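Local coordinates for protein CobC (Shigella flexneri 2a, PDB 6NRU) that probably hydrolyses the phosphate from adenosylcobalamin 5'-phosphate and alpha-ribazole 5'-phosphate, steps in assembling the nucleotide loop of vitamin B12, at residues R133-L138 / S157-R162; A161-M166 / I184-K189. All coordinates share one frame; numbering follows the deposited sequence.

Contact 1: residues R133-L138 / S157-R162; sequences RFIARL and SLLIAR. With EDO (1,2-ethanediol), chain Q.
Ile135 reaches across to Leu159 and Arg162, and its longer branch does the touching. From CB, which points at the facing helix, CG1 lies beside the backbone N and anti to the carbonyl carbon (chi1 -70°); there Ile135 CG1 meets Leu159 CD1 at 3.6 Å. The extended chi2 then carries Ile135 CD1 to within 3.5 Å of Arg162 CB, where the two side chains run nearly perpendicular, and Ile135 CD1 still grazes Leu159 CD1 (4.1 Å). The touching residues Phe134 and Ile135 come from helix 124-136, Leu159 and Arg162 from helix 153-163, both of the histidine phosphatase fold, and the closest alpha carbons, those of Ile135 and Leu159, are 7.6 Å apart. Leu159 CD1 also comes to the ring of Phe134 at its edge, near the ring plane, 3.9 Å from Phe134 CD2. The same methyl thus touches both an aromatic edge and an isoleucine branch, while the Leu159 side chain also touches Leu8 of strand 5-10. Beyond CB, Arg162 bends away at chi2 and chi3, so its guanidinium leaves the apolar patch: Arg162 NH1 is hydrogen-bonded to Met166 O and, at 3.1 Å, to EDO O1 (1,2-ethanediol, probably from the crystallisation liquor).

Contact 2: residues A161-M166 / I184-K189; sequences ARLIGM and IDINQK. With EDO (1,2-ethanediol), chain Q.
Leu163 presents its forked end to Ile184 and Ile186, two residues of strand 181-187 whose CB atoms both point at the helix end. The setting is a helix packed on a mixed beta-sheet in the histidine phosphatase fold: helix 153-163 finishes here over the antiparallel strand. In shape, Leu163 CD1 is the bump, seated in the notch between the tips of the two isoleucines: it stands 4.1 Å from Ile184 CD1 and equally near Ile186 CD1. The other methyl of the fork, Leu163 CD2, lies against Ile186 only, 3.9 Å from Ile186 CD1, and the two side chains meet almost at right angles. Leu163 CG is anti to the carbonyl carbon (chi1 -81°), which directs the fork at the strand. Ile164 adds a second bump, its CG2 coming 4.1 Å from Ile184 CD1, so that the Ile184 tip touches methyls of two successive residues. Leu6 of strand 5-10 and Ala191 of strand 190-198 also touch Leu163, extending the apolar bed to both neighbouring strands.

The helix stops in a Schellman motif with Gly165, at positive phi (87°), as its C-prime residue: the bond from Met166 N to Ala161 O is 2.9 Å and that from Gly165 N to Arg162 O is 3.1 Å. At the same turn, Arg162 NH1 comes to Met166 O from above the carbonyl plane, 50° out of it, and so does not sit on a lone pair. At the margin, one water donates to the two backbones, and its oxygen lies 3.1 Å from Leu163 O and 3.3 Å from Lys189 O.

How the contacts relate
The two contacts share helix 153-163 and overlap at Ala161 and Arg162, with centres 8 Å apart on one side of the chain's centre. Along the chain, helix 124-136 comes first, then the shared helix, then strand 181-187. Contact 1 joins helix to helix and contact 2 joins helix end to sheet. They also touch directly: Leu138 CD1 lies 3.9 Å from Ile186 CD1, and Ile135 CG2 is 4.1 Å from Leu163 CD2. The two helices and the strand therefore meet in one continuous apolar cluster. Contact 2 lies away from the probable catalytic residues His11 and Glu84, and in contact 1 the Leu159 side chain is about 12 Å from that of Glu84, the probable proton donor/acceptor.

Contact 1: residues R133-L138 / S157-R162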
loop_
_atom_site.group_PDB
_atom_site.type_symbol
_atom_site.label_atom_id
_atom_site.label_comp_id
_atom_site.label_asym_id
_atom_site.label_seq_id
_atom_site.Cartn_x
_atom_site.Cartn_y
_atom_site.Cartn_z
ATOM N N ARG A 133 -12.947 -3.155 5.381
ATOM C CA ARG A 133 -13.038 -2.997 6.829
ATOM C C ARG A 133 -12.197 -1.822 7.305
ATOM O O ARG A 133 -12.598 -1.093 8.218
ATOM C CB ARG A 133 -12.605 -4.283 7.532
ATOM C CG ARG A 133 -13.471 -5.486 7.205
ATOM C CD ARG A 133 -13.689 -6.373 8.420
ATOM N NE ARG A 133 -14.731 -7.366 8.178
ATOM C CZ ARG A 133 -15.975 -7.268 8.634
ATOM N NH1 ARG A 133 -16.335 -6.218 9.361
ATOM N NH2 ARG A 133 -16.859 -8.218 8.365
ATOM N N PHE A 134 -11.026 -1.625 6.698
ATOM C CA PHE A 134 -10.208 -0.470 7.044
ATOM C C PHE A 134 -10.929 0.826 6.709
ATOM O O PHE A 134 -10.884 1.789 7.482
ATOM C CB PHE A 134 -8.865 -0.539 6.322
ATOM C CG PHE A 134 -8.014 0.676 6.526
ATOM C CD1 PHE A 134 -7.305 0.847 7.705
ATOM C CD2 PHE A 134 -7.926 1.650 5.548
ATOM C CE1 PHE A 134 -6.521 1.966 7.902
ATOM C CE2 PHE A 134 -7.143 2.773 5.737
ATOM C CZ PHE A 134 -6.439 2.930 6.916
ATOM N N ILE A 135 -11.604 0.865 5.558
ATOM C CA ILE A 135 -12.370 2.049 5.181
ATOM C C ILE A 135 -13.470 2.318 6.200
ATOM O O ILE A 135 -13.677 3.461 6.626
ATOM C CB ILE A 135 -12.940 1.885 3.760
ATOM C CG1 ILE A 135 -11.818 1.943 2.723
ATOM C CG2 ILE A 135 -13.979 2.954 3.463
ATOM C CD1 ILE A 135 -12.302 1.773 1.308
ATOM N N ALA A 136 -14.182 1.268 6.620
ATOM C CA ALA A 136 -15.244 1.429 7.607
ATOM C C ALA A 136 -14.713 1.866 8.965
ATOM O O ALA A 136 -15.488 2.370 9.786
ATOM C CB ALA A 136 -16.030 0.127 7.758
ATOM N N ARG A 137 -13.416 1.689 9.215
ATOM C CA ARG A 137 -12.792 2.070 10.473
ATOM C C ARG A 137 -12.336 3.522 10.506
ATOM O O ARG A 137 -11.881 3.987 11.555
ATOM C CB ARG A 137 -11.589 1.168 10.760
ATOM C CG ARG A 137 -11.939 -0.178 11.359
ATOM C CD ARG A 137 -10.733 -0.772 12.055
ATOM N NE ARG A 137 -10.856 -2.212 12.253
ATOM C CZ ARG A 137 -9.820 -3.033 12.392
ATOM N NH1 ARG A 137 -8.583 -2.554 12.349
ATOM N NH2 ARG A 137 -10.017 -4.333 12.570
ATOM N N LEU A 138 -12.437 4.245 9.388
ATOM C CA LEU A 138 -11.895 5.599 9.333
ATOM C C LEU A 138 -12.652 6.552 10.247
ATOM O O LEU A 138 -12.074 7.528 10.737
ATOM C CB LEU A 138 -11.920 6.110 7.893
ATOM C CG LEU A 138 -10.914 5.456 6.946
ATOM C CD1 LEU A 138 -11.098 5.981 5.539
ATOM C CD2 LEU A 138 -9.487 5.691 7.422
ATOM N N SER A 157 -3.906 1.445 -4.004
ATOM C CA SER A 157 -4.657 1.641 -5.241
ATOM C C SER A 157 -6.119 1.267 -5.058
ATOM O O SER A 157 -7.013 1.960 -5.558
ATOM C CB SER A 157 -4.040 0.819 -6.366
ATOM O OG SER A 157 -4.296 -0.557 -6.168
ATOM N N LEU A 158 -6.381 0.167 -4.347
ATOM C CA LEU A 158 -7.758 -0.226 -4.068
ATOM C C LEU A 158 -8.411 0.712 -3.063
ATOM O O LEU A 158 -9.627 0.932 -3.120
ATOM C CB LEU A 158 -7.800 -1.664 -3.561
ATOM C CG LEU A 158 -9.185 -2.204 -3.210
ATOM C CD1 LEU A 158 -10.102 -2.096 -4.411
ATOM C CD2 LEU A 158 -9.088 -3.639 -2.729
ATOM N N LEU A 159 -7.628 1.269 -2.138
ATOM C CA LEU A 159 -8.175 2.253 -1.212
ATOM C C LEU A 159 -8.697 3.466 -1.965
ATOM O O LEU A 159 -9.813 3.933 -1.717
ATOM C CB LEU A 159 -7.113 2.664 -0.191
ATOM C CG LEU A 159 -7.570 3.661 0.875
ATOM C CD1 LEU A 159 -8.433 2.973 1.910
ATOM C CD2 LEU A 159 -6.378 4.331 1.532
ATOM N N ILE A 160 -7.900 3.983 -2.903
ATOM C CA ILE A 160 -8.342 5.111 -3.716
ATOM C C ILE A 160 -9.632 4.763 -4.446
ATOM O O ILE A 160 -10.614 5.511 -4.396
ATOM C CB ILE A 160 -7.239 5.531 -4.704
ATOM C CG1 ILE A 160 -5.994 6.006 -3.955
ATOM C CG2 ILE A 160 -7.746 6.626 -5.630
ATOM C CD1 ILE A 160 -4.815 6.287 -4.861
ATOM N N ALA A 161 -9.653 3.606 -5.116
ATOM C CA ALA A 161 -10.798 3.243 -5.947
ATOM C C ALA A 161 -12.073 3.115 -5.125
ATOM O O ALA A 161 -13.132 3.603 -5.534
ATOM C CB ALA A 161 -10.514 1.943 -6.699
ATOM N N ARG A 162 -11.999 2.464 -3.963
ATOM C CA ARG A 162 -13.209 2.269 -3.172
ATOM C C ARG A 162 -13.674 3.564 -2.514
ATOM O O ARG A 162 -14.884 3.773 -2.349
ATOM C CB ARG A 162 -12.982 1.187 -2.116
ATOM C CG ARG A 162 -12.749 -0.197 -2.688
ATOM C CD ARG A 162 -13.893 -0.623 -3.592
ATOM N NE ARG A 162 -15.123 -0.889 -2.852
ATOM C CZ ARG A 162 -16.255 -0.208 -3.005
ATOM N NH1 ARG A 162 -16.319 0.795 -3.872
ATOM N NH2 ARG A 162 -17.324 -0.527 -2.286
HETATM C C1 EDO Q . -20.092 2.219 -2.763
HETATM O O1 EDO Q . -18.683 2.420 -2.602
HETATM C C2 EDO Q . -20.436 0.745 -2.570
HETATM O O2 EDO Q . -19.984 -0.010 -3.702
#

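Contact 2: residues A161-M166 / I184-K189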
loop_
_atom_site.group_PDB
_atom_site.type_symbol
_atom_site.label_atom_id
_atom_site.label_comp_id
_atom_site.label_asym_id
_atom_site.label_seq_id
_atom_site.Cartn_x
_atom_site.Cartn_y
_atom_site.Cartn_z
ATOM N N ALA A 161 -9.653 3.606 -5.116
ATOM C CA ALA A 161 -10.798 3.243 -5.947
ATOM C C ALA A 161 -12.073 3.115 -5.125
ATOM O O ALA A 161 -13.132 3.603 -5.534
ATOM C CB ALA A 161 -10.514 1.943 -6.699
ATOM N N ARG A 162 -11.999 2.464 -3.963
ATOM C CA ARG A 162 -13.209 2.269 -3.172
ATOM C C ARG A 162 -13.674 3.564 -2.514
ATOM O O ARG A 162 -14.884 3.773 -2.349
ATOM C CB ARG A 162 -12.982 1.187 -2.116
ATOM C CG ARG A 162 -12.749 -0.197 -2.688
ATOM C CD ARG A 162 -13.893 -0.623 -3.592
ATOM N NE ARG A 162 -15.123 -0.889 -2.852
ATOM C CZ ARG A 162 -16.255 -0.208 -3.005
ATOM N NH1 ARG A 162 -16.319 0.795 -3.872
ATOM N NH2 ARG A 162 -17.324 -0.527 -2.286
ATOM N N LEU A 163 -12.739 4.443 -2.142
ATOM C CA LEU A 163 -13.115 5.684 -1.472
ATOM C C LEU A 163 -13.925 6.592 -2.389
ATOM O O LEU A 163 -14.871 7.247 -1.939
ATOM C CB LEU A 163 -11.870 6.411 -0.969
ATOM C CG LEU A 163 -11.274 5.912 0.347
ATOM C CD1 LEU A 163 -9.975 6.640 0.658
ATOM C CD2 LEU A 163 -12.268 6.068 1.486
ATOM N N ILE A 164 -13.576 6.646 -3.673
ATOM C CA ILE A 164 -14.278 7.530 -4.596
ATOM C C ILE A 164 -15.458 6.790 -5.219
ATOM O O ILE A 164 -16.084 7.281 -6.165
ATOM C CB ILE A 164 -13.323 8.099 -5.664
ATOM C CG1 ILE A 164 -12.857 7.019 -6.635
ATOM C CG2 ILE A 164 -12.104 8.712 -5.010
ATOM C CD1 ILE A 164 -11.868 7.538 -7.665
ATOM N N GLY A 165 -15.780 5.613 -4.683
ATOM C CA GLY A 165 -17.015 4.939 -5.026
ATOM C C GLY A 165 -16.968 4.042 -6.238
ATOM O O GLY A 165 -18.004 3.837 -6.884
HETATM N N MSE A 166 -15.805 3.497 -6.574
HETATM C CA MSE A 166 -15.699 2.577 -7.700
HETATM C C MSE A 166 -15.551 1.128 -7.241
HETATM O O MSE A 166 -15.110 0.875 -6.122
HETATM C CB MSE A 166 -14.518 2.950 -8.604
HETATM C CG MSE A 166 -14.382 4.414 -8.945
HETATM SE SE MSE A 166 -12.658 4.805 -9.772
HETATM C CE MSE A 166 -13.010 4.172 -11.564
ATOM N N ILE A 184 -5.534 12.021 -0.452
ATOM C CA ILE A 184 -6.953 11.987 -0.703
ATOM C C ILE A 184 -7.723 12.621 0.453
ATOM O O ILE A 184 -7.491 12.280 1.588
ATOM C CB ILE A 184 -7.433 10.557 -0.962
ATOM C CG1 ILE A 184 -8.944 10.484 -0.870
ATOM C CG2 ILE A 184 -6.765 9.581 -0.016
ATOM C CD1 ILE A 184 -9.556 9.697 -1.983
ATOM N N ASP A 185 -8.657 13.521 0.152
ATOM C CA ASP A 185 -9.438 14.203 1.174
ATOM C C ASP A 185 -10.804 13.547 1.317
ATOM O O ASP A 185 -11.431 13.174 0.322
ATOM C CB ASP A 185 -9.614 15.683 0.829
ATOM C CG ASP A 185 -8.505 16.549 1.389
ATOM O OD1 ASP A 185 -8.380 16.630 2.630
ATOM O OD2 ASP A 185 -7.758 17.150 0.587
ATOM N N ILE A 186 -11.264 13.409 2.558
ATOM C CA ILE A 186 -12.577 12.849 2.851
ATOM C C ILE A 186 -13.323 13.812 3.759
ATOM O O ILE A 186 -12.802 14.220 4.802
ATOM C CB ILE A 186 -12.486 11.463 3.512
ATOM C CG1 ILE A 186 -11.486 10.576 2.777
ATOM C CG2 ILE A 186 -13.851 10.806 3.536
ATOM C CD1 ILE A 186 -11.227 9.264 3.478
ATOM N N ASN A 187 -14.541 14.173 3.366
ATOM C CA ASN A 187 -15.403 15.017 4.181
ATOM C C ASN A 187 -16.827 14.513 4.026
ATOM O O ASN A 187 -17.349 14.469 2.909
ATOM C CB ASN A 187 -15.293 16.487 3.772
ATOM C CG ASN A 187 -13.875 17.011 3.870
ATOM O OD1 ASN A 187 -13.229 17.276 2.859
ATOM N ND2 ASN A 187 -13.382 17.162 5.091
ATOM N N GLN A 188 -17.441 14.127 5.145
ATOM C CA GLN A 188 -18.756 13.486 5.143
ATOM C C GLN A 188 -18.749 12.264 4.233
ATOM O O GLN A 188 -19.696 12.007 3.486
ATOM C CB GLN A 188 -19.860 14.470 4.748
ATOM C CG GLN A 188 -20.061 15.592 5.751
ATOM C CD GLN A 188 -18.936 16.607 5.711
ATOM O OE1 GLN A 188 -18.775 17.331 4.729
ATOM N NE2 GLN A 188 -18.137 16.649 6.771
ATOM N N LYS A 189 -17.646 11.518 4.291
ATOM C CA LYS A 189 -17.430 10.295 3.526
ATOM C C LYS A 189 -17.476 10.530 2.022
ATOM O O LYS A 189 -17.620 9.580 1.248
ATOM C CB LYS A 189 -18.421 9.203 3.941
ATOM C CG LYS A 189 -18.284 8.827 5.415
ATOM C CD LYS A 189 -19.577 8.280 6.005
ATOM C CE LYS A 189 -19.347 6.930 6.663
ATOM N NZ LYS A 189 -18.806 7.078 8.045
HETATM C C1 EDO Q . -20.092 2.219 -2.763
HETATM O O1 EDO Q . -18.683 2.420 -2.602
HETATM C C2 EDO Q . -20.436 0.745 -2.570
HETATM O O2 EDO Q . -19.984 -0.010 -3.702
HETATM O O HOH W 1 -16.818 9.633 -1.921
#